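Local atomic coordinates of cellulose binding protein (Clavibacter michiganensis, PDB entry 4JJO), a protein that probably binds cellulose and loosens plant cell walls, being the expansin part of a larger protein that probably also cleaves cellulose and related beta-glucans. Residues A[120-125]-A[155-160]; A[50-55]-A[97-102]; A[130-135]-A[173-178]; A[7-12]-A[88-93]. All coordinates share one frame; numbering follows the deposited sequence.

In the fold
Two contacts cross within each of two domains. From the N terminus, 7-12, at the end of strand 3-10 and just beyond it, meets 88-93 in interaction 4; before that loop closes, 50-55 has begun interaction 2, which closes at 97-102. Both belong to the double-psi beta-barrel domain, where A7 of interaction 4 packs on I97 of interaction 2. The C-terminal domain of the expansin repeats the alternation: interaction 1 joins 120-125 to 155-160, while interaction 3 runs from 130-135 to 173-178, and W156 of interaction 1 packs on I134 of interaction 3. The two domains touch, among other places, where T50 of interaction 2 packs on N132 and R133 of interaction 3.

Interaction 1 of 4, residues A[120-125]-A[155-160]; sequences RWWAGL and YWVTPS
G124 and V157 face each other as an antiparallel non-hydrogen-bonded pair, and L125 and W156 follow as a hydrogen-bonded pair, with L125 N giving to W156 O at 2.7 Å and W156 N returning to L125 O. Beyond G124 the pairing continues into the loop at A123, where T158 N donates to A123 O (3.0 Å). In the other direction a side chain stands in for the backbone carbonyl: A123 N donates to T158 OG1 at 2.9 Å (166°). Because OG1 sits between the T158 backbone N and carbonyl carbon (chi1 54°), the hydroxyl is turned onto this N-H, and the T158 methyl CG2 lies by A123 CB. These strands, 124-128 and 156-157, are neighbours in the antiparallel sheet of the C-terminal expansin domain. Bacterial expansins carry an aromatic cellulose-binding surface on this domain, and the exposed W121 and W122 are consistent with a place on it. The W122 indole lies across the opposite segment, with T158 OG1 over one face and CZ2 only 3.3 Å from V157 CG1. Its NE1 points edge-on to a water that donates to T158 O. A second water donates to W121 O (2.7 Å) and bonds T158 OG1. Y155, on the same side as V157, brings CD1 to 3.4 Å from L125 C; L125 and W156 point to the other face, where L125 packs on I112.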
loop_
_atom_site.group_PDB
_atom_site.type_symbol
_atom_site.label_atom_id
_atom_site.label_comp_id
_atom_site.label_asym_id
_atom_site.label_seq_id
_atom_site.Cartn_x
_atom_site.Cartn_y
_atom_site.Cartn_z
ATOM N N ARG A 120 22.869 1.304 8.193
ATOM C CA ARG A 120 23.033 0.004 8.839
ATOM C C ARG A 120 22.544 0.044 10.288
ATOM O O ARG A 120 22.158 -0.982 10.845
ATOM C CB ARG A 120 24.495 -0.449 8.792
ATOM C CG ARG A 120 24.979 -0.875 7.407
ATOM C CD ARG A 120 26.473 -0.636 7.227
ATOM N NE ARG A 120 27.284 -1.413 8.161
ATOM C CZ ARG A 120 28.609 -1.331 8.249
ATOM N NH1 ARG A 120 29.280 -0.501 7.462
ATOM N NH2 ARG A 120 29.267 -2.079 9.125
ATOM N N TRP A 121 22.554 1.230 10.889
ATOM C CA TRP A 121 22.115 1.393 12.272
ATOM C C TRP A 121 20.616 1.164 12.398
ATOM O O TRP A 121 20.152 0.496 13.321
ATOM C CB TRP A 121 22.445 2.801 12.775
ATOM C CG TRP A 121 23.907 3.135 12.773
ATOM C CD1 TRP A 121 24.577 3.880 11.849
ATOM C CD2 TRP A 121 24.877 2.743 13.752
ATOM N NE1 TRP A 121 25.903 3.973 12.187
ATOM C CE2 TRP A 121 26.114 3.286 13.353
ATOM C CE3 TRP A 121 24.818 1.987 14.926
ATOM C CZ2 TRP A 121 27.283 3.092 14.084
ATOM C CZ3 TRP A 121 25.981 1.795 15.650
ATOM C CH2 TRP A 121 27.195 2.348 15.228
ATOM N N TRP A 122 19.869 1.737 11.459
ATOM C CA TRP A 122 18.414 1.684 11.465
ATOM C C TRP A 122 17.922 1.967 10.056
ATOM O O TRP A 122 18.385 2.904 9.406
ATOM C CB TRP A 122 17.842 2.725 12.432
ATOM C CG TRP A 122 16.345 2.703 12.550
ATOM C CD1 TRP A 122 15.604 1.998 13.455
ATOM C CD2 TRP A 122 15.407 3.426 11.739
ATOM N NE1 TRP A 122 14.264 2.236 13.257
ATOM C CE2 TRP A 122 14.117 3.106 12.211
ATOM C CE3 TRP A 122 15.534 4.307 10.661
ATOM C CZ2 TRP A 122 12.962 3.640 11.639
ATOM C CZ3 TRP A 122 14.384 4.837 10.095
ATOM C CH2 TRP A 122 13.116 4.498 10.584
ATOM N N ALA A 123 16.991 1.155 9.578
ATOM C CA ALA A 123 16.489 1.327 8.226
ATOM C C ALA A 123 14.998 1.059 8.139
ATOM O O ALA A 123 14.430 0.335 8.957
ATOM C CB ALA A 123 17.242 0.418 7.269
ATOM N N GLY A 124 14.377 1.662 7.134
ATOM C CA GLY A 124 12.984 1.419 6.829
ATOM C C GLY A 124 12.837 0.974 5.388
ATOM O O GLY A 124 13.526 1.484 4.502
ATOM N N LEU A 125 11.953 0.011 5.152
ATOM C CA LEU A 125 11.670 -0.450 3.802
ATOM C C LEU A 125 10.182 -0.356 3.519
ATOM O O LEU A 125 9.350 -0.678 4.368
ATOM C CB LEU A 125 12.111 -1.900 3.604
ATOM C CG LEU A 125 13.587 -2.259 3.760
ATOM C CD1 LEU A 125 13.781 -3.707 3.358
ATOM C CD2 LEU A 125 14.469 -1.350 2.929
ATOM N N TYR A 155 5.714 1.692 6.119
ATOM C CA TYR A 155 7.061 1.143 6.036
ATOM C C TYR A 155 7.246 -0.028 6.992
ATOM O O TYR A 155 6.391 -0.311 7.834
ATOM C CB TYR A 155 8.102 2.216 6.363
ATOM C CG TYR A 155 8.486 3.096 5.198
ATOM C CD1 TYR A 155 9.658 2.864 4.492
ATOM C CD2 TYR A 155 7.685 4.164 4.809
ATOM C CE1 TYR A 155 10.021 3.667 3.430
ATOM C CE2 TYR A 155 8.041 4.973 3.748
ATOM C CZ TYR A 155 9.210 4.718 3.061
ATOM O OH TYR A 155 9.561 5.526 2.005
ATOM N N TRP A 156 8.382 -0.699 6.842
ATOM C CA TRP A 156 8.805 -1.754 7.746
ATOM C C TRP A 156 10.178 -1.365 8.267
ATOM O O TRP A 156 11.068 -1.055 7.479
ATOM C CB TRP A 156 8.890 -3.086 7.004
ATOM C CG TRP A 156 7.575 -3.595 6.527
ATOM C CD1 TRP A 156 6.899 -3.200 5.409
ATOM C CD2 TRP A 156 6.772 -4.606 7.147
ATOM N NE1 TRP A 156 5.722 -3.901 5.299
ATOM C CE2 TRP A 156 5.621 -4.770 6.352
ATOM C CE3 TRP A 156 6.915 -5.387 8.298
ATOM C CZ2 TRP A 156 4.621 -5.688 6.670
ATOM C CZ3 TRP A 156 5.922 -6.294 8.612
ATOM C CH2 TRP A 156 4.789 -6.436 7.802
ATOM N N VAL A 157 10.359 -1.370 9.583
ATOM C CA VAL A 157 11.605 -0.871 10.161
ATOM C C VAL A 157 12.385 -1.929 10.932
ATOM O O VAL A 157 11.839 -2.933 11.386
ATOM C CB VAL A 157 11.369 0.354 11.075
ATOM C CG1 VAL A 157 10.780 1.503 10.271
ATOM C CG2 VAL A 157 10.473 -0.008 12.246
ATOM N N THR A 158 13.679 -1.675 11.072
ATOM C CA THR A 158 14.591 -2.603 11.723
ATOM C C THR A 158 14.549 -2.447 13.241
ATOM O O THR A 158 14.594 -1.331 13.754
ATOM C CB THR A 158 16.030 -2.360 11.239
ATOM O OG1 THR A 158 16.369 -0.982 11.425
ATOM C CG2 THR A 158 16.164 -2.713 9.761
ATOM N N PRO A 159 14.456 -3.572 13.967
ATOM C CA PRO A 159 14.513 -3.572 15.431
ATOM C C PRO A 159 15.951 -3.529 15.934
ATOM O O PRO A 159 16.191 -3.311 17.121
ATOM C CB PRO A 159 13.871 -4.911 15.798
ATOM C CG PRO A 159 14.210 -5.795 14.656
ATOM C CD PRO A 159 14.207 -4.921 13.428
ATOM N N SER A 160 16.896 -3.746 15.027
ATOM C CA SER A 160 18.311 -3.758 15.370
ATOM C C SER A 160 19.118 -3.671 14.079
ATOM O O SER A 160 18.564 -3.851 12.995
ATOM C CB SER A 160 18.661 -5.021 16.159
ATOM O OG SER A 160 18.370 -6.195 15.421
HETATM O O HOH W 1 17.862 -0.849 13.913
HETATM O O HOH W 2 12.620 0.396 15.277
#

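Interaction 2 of 4, residues A[50-55]-A[97-102]; sequences TFLDVT and ISYVTV
Strands 51-56 and 95-101 are antiparallel neighbours in the double-psi beta-barrel domain of the expansin, running at 162° to each other over the segments that touch here. Five backbone hydrogen bonds join them. At one end V102 N donates to F51 O almost straight (2.8 Å, 177°), and at the other T55 and S98 exchange two bonds, T55 N to S98 O being 2.7 Å. The bond from V100 N to D53 O is the longest at 3.3 Å. One face of the pair is largely apolar: L52 CD1 meets Y99 CD1, lying alongside and pointing the same way, V54 sets CG2 beside Y99 CB and CG1 against I97 CD1 (3.9 Å), and L77 of strand 76-80 covers all four. Y99 OH leaves this layer to hydrogen-bond E41. On the other face the D53 carboxylate rests on the V102 methyl CG2, 3.6 Å from D53 CG, while OD1 forms a salt bridge with R62. Two waters bridge the end of the pair, one from F51 N to V102 O, the other between T50 OG1 and T101 OG1. V102 CG2 thus covers one flank of D53, which would tend to strengthen its ion pair with R62.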
loop_
_atom_site.group_PDB
_atom_site.type_symbol
_atom_site.label_atom_id
_atom_site.label_comp_id
_atom_site.label_asym_id
_atom_site.label_seq_id
_atom_site.Cartn_x
_atom_site.Cartn_y
_atom_site.Cartn_z
ATOM N N THR A 50 -3.214 -2.269 -1.083
ATOM C CA THR A 50 -4.277 -3.131 -1.584
ATOM C C THR A 50 -5.275 -2.315 -2.394
ATOM O O THR A 50 -5.245 -1.085 -2.384
ATOM C CB THR A 50 -5.025 -3.869 -0.452
ATOM O OG1 THR A 50 -5.771 -2.932 0.337
ATOM C CG2 THR A 50 -4.053 -4.639 0.429
ATOM N N PHE A 51 -6.160 -3.010 -3.094
ATOM C CA PHE A 51 -7.113 -2.355 -3.974
ATOM C C PHE A 51 -8.538 -2.758 -3.636
ATOM O O PHE A 51 -8.803 -3.905 -3.278
ATOM C CB PHE A 51 -6.806 -2.704 -5.431
ATOM C CG PHE A 51 -5.551 -2.063 -5.954
ATOM C CD1 PHE A 51 -5.615 -0.947 -6.770
ATOM C CD2 PHE A 51 -4.308 -2.569 -5.622
ATOM C CE1 PHE A 51 -4.463 -0.352 -7.249
ATOM C CE2 PHE A 51 -3.151 -1.979 -6.098
ATOM C CZ PHE A 51 -3.230 -0.868 -6.913
ATOM N N LEU A 52 -9.448 -1.795 -3.740
ATOM C CA LEU A 52 -10.869 -2.049 -3.567
ATOM C C LEU A 52 -11.579 -1.868 -4.897
ATOM O O LEU A 52 -11.301 -0.915 -5.623
ATOM C CB LEU A 52 -11.479 -1.063 -2.565
ATOM C CG LEU A 52 -10.806 -0.901 -1.204
ATOM C CD1 LEU A 52 -11.538 0.161 -0.389
ATOM C CD2 LEU A 52 -10.770 -2.218 -0.462
ATOM N N ASP A 53 -12.487 -2.783 -5.223
ATOM C CA ASP A 53 -13.432 -2.547 -6.306
ATOM C C ASP A 53 -14.716 -2.012 -5.697
ATOM O O ASP A 53 -15.428 -2.732 -4.998
ATOM C CB ASP A 53 -13.703 -3.818 -7.113
ATOM C CG ASP A 53 -12.691 -4.027 -8.217
ATOM O OD1 ASP A 53 -11.981 -3.058 -8.554
ATOM O OD2 ASP A 53 -12.608 -5.152 -8.752
ATOM N N VAL A 54 -14.995 -0.741 -5.964
ATOM C CA VAL A 54 -16.119 -0.045 -5.353
ATOM C C VAL A 54 -17.255 0.108 -6.351
ATOM O O VAL A 54 -17.068 0.667 -7.431
ATOM C CB VAL A 54 -15.699 1.354 -4.871
ATOM C CG1 VAL A 54 -16.847 2.034 -4.152
ATOM C CG2 VAL A 54 -14.482 1.260 -3.964
ATOM N N THR A 55 -18.432 -0.389 -5.982
ATOM C CA THR A 55 -19.614 -0.264 -6.823
ATOM C C THR A 55 -20.523 0.839 -6.295
ATOM O O THR A 55 -20.949 0.813 -5.140
ATOM C CB THR A 55 -20.407 -1.579 -6.885
ATOM O OG1 THR A 55 -19.590 -2.604 -7.464
ATOM C CG2 THR A 55 -21.664 -1.404 -7.722
ATOM N N ILE A 97 -22.625 2.812 -1.535
ATOM C CA ILE A 97 -21.694 1.971 -2.269
ATOM C C ILE A 97 -21.663 0.569 -1.681
ATOM O O ILE A 97 -22.143 0.333 -0.570
ATOM C CB ILE A 97 -20.257 2.530 -2.211
ATOM C CG1 ILE A 97 -19.780 2.604 -0.761
ATOM C CG2 ILE A 97 -20.182 3.907 -2.854
ATOM C CD1 ILE A 97 -18.287 2.751 -0.612
ATOM N N SER A 98 -21.110 -0.362 -2.449
ATOM C CA SER A 98 -20.698 -1.652 -1.923
ATOM C C SER A 98 -19.274 -1.884 -2.415
ATOM O O SER A 98 -18.903 -1.399 -3.484
ATOM C CB SER A 98 -21.623 -2.765 -2.409
ATOM O OG SER A 98 -21.392 -3.050 -3.777
ATOM N N TYR A 99 -18.464 -2.599 -1.646
ATOM C CA TYR A 99 -17.096 -2.846 -2.087
ATOM C C TYR A 99 -16.479 -4.138 -1.577
ATOM O O TYR A 99 -16.903 -4.709 -0.572
ATOM C CB TYR A 99 -16.178 -1.663 -1.747
ATOM C CG TYR A 99 -16.067 -1.320 -0.278
ATOM C CD1 TYR A 99 -15.021 -1.811 0.489
ATOM C CD2 TYR A 99 -16.992 -0.483 0.337
ATOM C CE1 TYR A 99 -14.901 -1.489 1.828
ATOM C CE2 TYR A 99 -16.881 -0.155 1.677
ATOM C CZ TYR A 99 -15.832 -0.661 2.417
ATOM O OH TYR A 99 -15.716 -0.341 3.751
ATOM N N VAL A 100 -15.472 -4.587 -2.314
ATOM C CA VAL A 100 -14.691 -5.759 -1.956
ATOM C C VAL A 100 -13.219 -5.423 -2.100
ATOM O O VAL A 100 -12.847 -4.548 -2.882
ATOM C CB VAL A 100 -14.991 -6.952 -2.885
ATOM C CG1 VAL A 100 -16.395 -7.477 -2.654
ATOM C CG2 VAL A 100 -14.789 -6.553 -4.342
ATOM N N THR A 101 -12.383 -6.118 -1.340
ATOM C CA THR A 101 -10.946 -6.061 -1.554
ATOM C C THR A 101 -10.590 -6.995 -2.700
ATOM O O THR A 101 -11.028 -8.145 -2.737
ATOM C CB THR A 101 -10.167 -6.468 -0.296
ATOM O OG1 THR A 101 -10.357 -5.483 0.726
ATOM C CG2 THR A 101 -8.682 -6.587 -0.601
ATOM N N VAL A 102 -9.797 -6.493 -3.638
ATOM C CA VAL A 102 -9.407 -7.265 -4.806
ATOM C C VAL A 102 -8.314 -8.260 -4.451
ATOM O O VAL A 102 -7.313 -7.900 -3.831
ATOM C CB VAL A 102 -8.882 -6.350 -5.929
ATOM C CG1 VAL A 102 -8.435 -7.179 -7.123
ATOM C CG2 VAL A 102 -9.942 -5.338 -6.337
HETATM O O HOH W 3 -8.215 -3.907 1.611
HETATM O O HOH W 4 -5.796 -5.886 -3.156
#

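Interaction 3 of 4, residues A[130-135]-A[173-178]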
loop_
_atom_site.group_PDB
_atom_site.type_symbol
_atom_site.label_atom_id
_atom_site.label_comp_id
_atom_site.label_asym_id
_atom_site.label_seq_id
_atom_site.Cartn_x
_atom_site.Cartn_y
_atom_site.Cartn_z
ATOM N N ALA A 130 2.872 -5.370 -3.986
ATOM C CA ALA A 130 2.609 -6.728 -3.525
ATOM C C ALA A 130 1.198 -7.151 -3.937
ATOM O O ALA A 130 0.931 -8.333 -4.147
ATOM C CB ALA A 130 2.773 -6.824 -2.018
ATOM N N GLY A 131 0.299 -6.176 -4.042
ATOM C CA GLY A 131 -1.058 -6.418 -4.500
ATOM C C GLY A 131 -2.017 -6.764 -3.373
ATOM O O GLY A 131 -3.142 -6.265 -3.328
ATOM N N ASN A 132 -1.572 -7.624 -2.463
ATOM C CA ASN A 132 -2.373 -8.011 -1.311
ATOM C C ASN A 132 -1.693 -7.542 -0.027
ATOM O O ASN A 132 -0.684 -6.835 -0.078
ATOM C CB ASN A 132 -2.565 -9.529 -1.282
ATOM C CG ASN A 132 -3.089 -10.077 -2.597
ATOM O OD1 ASN A 132 -4.273 -9.961 -2.906
ATOM N ND2 ASN A 132 -2.201 -10.686 -3.375
ATOM N N ARG A 133 -2.242 -7.925 1.121
ATOM C CA ARG A 133 -1.618 -7.585 2.395
ATOM C C ARG A 133 -0.314 -8.351 2.570
ATOM O O ARG A 133 -0.197 -9.507 2.165
ATOM C CB ARG A 133 -2.549 -7.876 3.575
ATOM C CG ARG A 133 -3.804 -7.022 3.611
ATOM C CD ARG A 133 -4.428 -7.005 5.003
ATOM N NE ARG A 133 -5.604 -6.142 5.061
ATOM C CZ ARG A 133 -6.198 -5.751 6.184
ATOM N NH1 ARG A 133 -5.730 -6.135 7.366
ATOM N NH2 ARG A 133 -7.266 -4.965 6.128
ATOM N N ILE A 134 0.662 -7.687 3.177
ATOM C CA ILE A 134 1.951 -8.293 3.470
ATOM C C ILE A 134 1.953 -8.746 4.923
ATOM O O ILE A 134 1.599 -7.979 5.816
ATOM C CB ILE A 134 3.095 -7.291 3.226
ATOM C CG1 ILE A 134 3.233 -7.010 1.729
ATOM C CG2 ILE A 134 4.406 -7.816 3.789
ATOM C CD1 ILE A 134 4.179 -5.875 1.399
ATOM N N ASP A 135 2.343 -9.996 5.157
ATOM C CA ASP A 135 2.320 -10.563 6.498
ATOM C C ASP A 135 3.613 -10.255 7.247
ATOM O O ASP A 135 3.594 -9.928 8.433
ATOM C CB ASP A 135 2.105 -12.077 6.445
ATOM C CG ASP A 135 2.059 -12.705 7.826
ATOM O OD1 ASP A 135 0.970 -12.724 8.438
ATOM O OD2 ASP A 135 3.113 -13.179 8.301
ATOM N N ASP A 173 3.453 -12.740 1.778
ATOM C CA ASP A 173 2.138 -12.108 1.772
ATOM C C ASP A 173 1.142 -12.878 2.636
ATOM O O ASP A 173 1.465 -13.926 3.187
ATOM C CB ASP A 173 1.609 -11.930 0.341
ATOM C CG ASP A 173 1.261 -13.247 -0.339
ATOM O OD1 ASP A 173 1.134 -14.285 0.345
ATOM O OD2 ASP A 173 1.095 -13.232 -1.579
ATOM N N GLN A 174 -0.067 -12.340 2.750
ATOM C CA GLN A 174 -1.089 -12.899 3.630
ATOM C C GLN A 174 -1.485 -14.330 3.262
ATOM O O GLN A 174 -2.112 -15.030 4.058
ATOM C CB GLN A 174 -2.334 -12.010 3.613
ATOM C CG GLN A 174 -2.955 -11.831 2.236
ATOM C CD GLN A 174 -4.206 -10.974 2.266
ATOM O OE1 GLN A 174 -4.252 -9.899 1.667
ATOM N NE2 GLN A 174 -5.233 -11.449 2.961
ATOM N N TYR A 175 -1.130 -14.758 2.057
ATOM C CA TYR A 175 -1.480 -16.095 1.593
ATOM C C TYR A 175 -0.287 -17.046 1.660
ATOM O O TYR A 175 -0.337 -18.155 1.131
ATOM C CB TYR A 175 -2.052 -16.022 0.177
ATOM C CG TYR A 175 -3.313 -15.192 0.111
ATOM C CD1 TYR A 175 -4.481 -15.635 0.710
ATOM C CD2 TYR A 175 -3.335 -13.963 -0.532
ATOM C CE1 TYR A 175 -5.636 -14.887 0.664
ATOM C CE2 TYR A 175 -4.488 -13.205 -0.581
ATOM C CZ TYR A 175 -5.634 -13.672 0.020
ATOM O OH TYR A 175 -6.785 -12.922 -0.025
ATOM N N GLY A 176 0.782 -16.600 2.315
ATOM C CA GLY A 176 1.932 -17.445 2.589
ATOM C C GLY A 176 2.938 -17.502 1.456
ATOM O O GLY A 176 3.929 -18.227 1.535
ATOM N N ARG A 177 2.690 -16.734 0.402
ATOM C CA ARG A 177 3.584 -16.708 -0.746
ATOM C C ARG A 177 4.747 -15.769 -0.478
ATOM O O ARG A 177 4.560 -14.677 0.049
ATOM C CB ARG A 177 2.820 -16.264 -1.990
ATOM C CG ARG A 177 1.603 -17.127 -2.289
ATOM C CD ARG A 177 0.831 -16.630 -3.496
ATOM N NE ARG A 177 0.234 -15.322 -3.253
ATOM C CZ ARG A 177 -0.731 -14.786 -3.994
ATOM N NH1 ARG A 177 -1.224 -15.443 -5.038
ATOM N NH2 ARG A 177 -1.209 -13.587 -3.686
ATOM N N ALA A 178 5.951 -16.204 -0.835
ATOM C CA ALA A 178 7.154 -15.432 -0.547
ATOM C C ALA A 178 7.935 -15.076 -1.802
ATOM O O ALA A 178 8.013 -15.865 -2.746
ATOM C CB ALA A 178 8.049 -16.203 0.413
HETATM O O HOH W 5 0.592 -10.623 -2.667
#
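A type I turn from D173 to G176 links strands 167-173 and 178-184, and residues 132-135 lean against it. Across the contact Q174 reaches back with an extended chain: its OE1 accepts from R133 N at 2.9 Å, and its own backbone N donates to R133 O, also at 2.9 Å, so that Q174 engages both the N-H and the carbonyl of R133. With chi1 at 59° the Q174 side chain folds over R133, OE1 lying 3.3 Å from R133 CB. The connection joins neighbouring strands of the antiparallel sheet of the C-terminal expansin domain, and D173 adds an Asx turn: OD1 accepts from Y175 N, and from R177 N on the opposite face. D173 OD2 receives R177 NE through its syn lone pair (2.8 Å) and, from above the plane, R177 NH2, a side-on salt bridge to a single oxygen. N132 sits next to this pair, its CG at the edge of the Y175 ring with amide and ring planes 86° apart. One water binds A130 O, N132 ND2 and D173 OD2. N132 ND2 and R177 NH2, both donors and not bonded to each other, converge on D104 OD1, while Y175 makes a cation-pi contact with R103.

Interaction 4 of 4, residues A[7-12]-A[88-93]; sequences ATHYSL and GDFNAG
T8 and G93 stand with their CA atoms 6.1 Å apart, strand 3-10 passing the loop that leads from helix 81-87 into strand 95-101, and no direct hydrogen bond crosses between 7-12 and 88-93. Both pieces lie at the surface of the double-psi beta-barrel domain, where strand 3-10 pairs with strand 76-80. H9 meets both F90 and G93; with F90 it forms an offset stack with ring centroids 4.7 Å apart and planes at 27°. F90 brings its CE1 over one face of the imidazole, toward the rim, 3.8 Å from H9 CE1. Its CG is anti to the backbone N (chi1 -170°), which swings the ring out of the loop to H9. The loop beneath it is shaped by an Asx turn, in which D89 OD2 accepts from N91 N, and by a backbone bond from A92 N to D89 O. Helix 81-87 adds further contacts to the aromatic pair: F84 meets H9 edge-to-face, R85 makes a cation-pi contact with F90, and E81 touches both. The methyl CG2 of T8 packs on G93 O at 3.7 Å, while T8 OG1 is hydrogen-bonded to D78 and H76. Over the imidazole face opposite F90 lies a water, which accepts from H9 N at 3.1 Å and donates to G93 O at 2.8 Å.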
loop_
_atom_site.group_PDB
_atom_site.type_symbol
_atom_site.label_atom_id
_atom_site.label_comp_id
_atom_site.label_asym_id
_atom_site.label_seq_id
_atom_site.Cartn_x
_atom_site.Cartn_y
_atom_site.Cartn_z
ATOM N N ALA A 7 -19.829 6.479 0.521
ATOM C CA ALA A 7 -18.597 7.189 0.201
ATOM C C ALA A 7 -18.811 8.693 0.176
ATOM O O ALA A 7 -19.832 9.181 -0.307
ATOM C CB ALA A 7 -18.046 6.722 -1.136
ATOM N N THR A 8 -17.841 9.413 0.729
ATOM C CA THR A 8 -17.714 10.848 0.528
ATOM C C THR A 8 -16.438 11.033 -0.282
ATOM O O THR A 8 -15.836 10.048 -0.711
ATOM C CB THR A 8 -17.625 11.610 1.865
ATOM O OG1 THR A 8 -16.660 10.979 2.715
ATOM C CG2 THR A 8 -18.981 11.627 2.567
ATOM N N HIS A 9 -16.016 12.271 -0.508
ATOM C CA HIS A 9 -14.793 12.489 -1.276
ATOM C C HIS A 9 -13.837 13.486 -0.637
ATOM O O HIS A 9 -14.248 14.359 0.127
ATOM C CB HIS A 9 -15.123 12.927 -2.704
ATOM C CG HIS A 9 -15.985 14.147 -2.784
ATOM N ND1 HIS A 9 -15.482 15.426 -2.656
ATOM C CD2 HIS A 9 -17.314 14.286 -2.994
ATOM C CE1 HIS A 9 -16.465 16.296 -2.779
ATOM N NE2 HIS A 9 -17.589 15.633 -2.986
ATOM N N TYR A 10 -12.556 13.333 -0.962
ATOM C CA TYR A 10 -11.517 14.250 -0.518
ATOM C C TYR A 10 -10.405 14.253 -1.559
ATOM O O TYR A 10 -10.499 13.564 -2.578
ATOM C CB TYR A 10 -10.971 13.830 0.849
ATOM C CG TYR A 10 -9.851 12.817 0.788
ATOM C CD1 TYR A 10 -8.586 13.127 1.268
ATOM C CD2 TYR A 10 -10.057 11.555 0.254
ATOM C CE1 TYR A 10 -7.560 12.208 1.221
ATOM C CE2 TYR A 10 -9.037 10.630 0.199
ATOM C CZ TYR A 10 -7.791 10.962 0.685
ATOM O OH TYR A 10 -6.767 10.046 0.639
ATOM N N SER A 11 -9.356 15.029 -1.317
ATOM C CA SER A 11 -8.249 15.095 -2.263
ATOM C C SER A 11 -6.898 15.222 -1.574
ATOM O O SER A 11 -6.739 15.997 -0.631
ATOM C CB SER A 11 -8.437 16.274 -3.218
ATOM O OG SER A 11 -7.598 16.137 -4.352
ATOM N N LEU A 12 -5.930 14.450 -2.055
ATOM C CA LEU A 12 -4.537 14.620 -1.664
ATOM C C LEU A 12 -3.877 15.653 -2.570
ATOM O O LEU A 12 -2.718 16.023 -2.370
ATOM C CB LEU A 12 -3.791 13.289 -1.771
ATOM C CG LEU A 12 -4.186 12.222 -0.753
ATOM C CD1 LEU A 12 -3.454 10.924 -1.039
ATOM C CD2 LEU A 12 -3.895 12.708 0.655
ATOM N N GLY A 88 -20.611 8.639 -9.090
ATOM C CA GLY A 88 -21.788 9.449 -8.828
ATOM C C GLY A 88 -21.626 10.899 -9.238
ATOM O O GLY A 88 -20.563 11.312 -9.703
ATOM N N ASP A 89 -22.691 11.676 -9.064
ATOM C CA ASP A 89 -22.638 13.105 -9.333
ATOM C C ASP A 89 -21.742 13.762 -8.294
ATOM O O ASP A 89 -21.882 13.515 -7.096
ATOM C CB ASP A 89 -24.039 13.716 -9.283
ATOM C CG ASP A 89 -24.088 15.114 -9.875
ATOM O OD1 ASP A 89 -24.515 15.252 -11.041
ATOM O OD2 ASP A 89 -23.695 16.076 -9.178
ATOM N N PHE A 90 -20.819 14.597 -8.756
ATOM C CA PHE A 90 -19.859 15.242 -7.868
ATOM C C PHE A 90 -20.536 16.067 -6.771
ATOM O O PHE A 90 -20.032 16.138 -5.650
ATOM C CB PHE A 90 -18.905 16.125 -8.676
ATOM C CG PHE A 90 -17.748 16.647 -7.879
ATOM C CD1 PHE A 90 -16.892 15.772 -7.226
ATOM C CD2 PHE A 90 -17.505 18.009 -7.790
ATOM C CE1 PHE A 90 -15.821 16.246 -6.492
ATOM C CE2 PHE A 90 -16.435 18.490 -7.058
ATOM C CZ PHE A 90 -15.592 17.607 -6.409
ATOM N N ASN A 91 -21.671 16.685 -7.085
ATOM C CA ASN A 91 -22.366 17.519 -6.105
ATOM C C ASN A 91 -23.335 16.730 -5.228
ATOM O O ASN A 91 -24.130 17.314 -4.492
ATOM C CB ASN A 91 -23.117 18.657 -6.795
ATOM C CG ASN A 91 -22.911 19.996 -6.101
ATOM O OD1 ASN A 91 -22.455 20.055 -4.957
ATOM N ND2 ASN A 91 -23.256 21.075 -6.787
ATOM N N ALA A 92 -23.263 15.405 -5.308
ATOM C CA ALA A 92 -24.109 14.542 -4.495
ATOM C C ALA A 92 -23.714 14.625 -3.025
ATOM O O ALA A 92 -24.569 14.527 -2.144
ATOM C CB ALA A 92 -24.022 13.105 -4.983
ATOM N N GLY A 93 -22.422 14.800 -2.764
ATOM C CA GLY A 93 -21.921 14.870 -1.403
ATOM C C GLY A 93 -21.602 13.492 -0.860
ATOM O O GLY A 93 -20.467 13.203 -0.478
HETATM O O HOH W 6 -18.046 14.592 0.095
#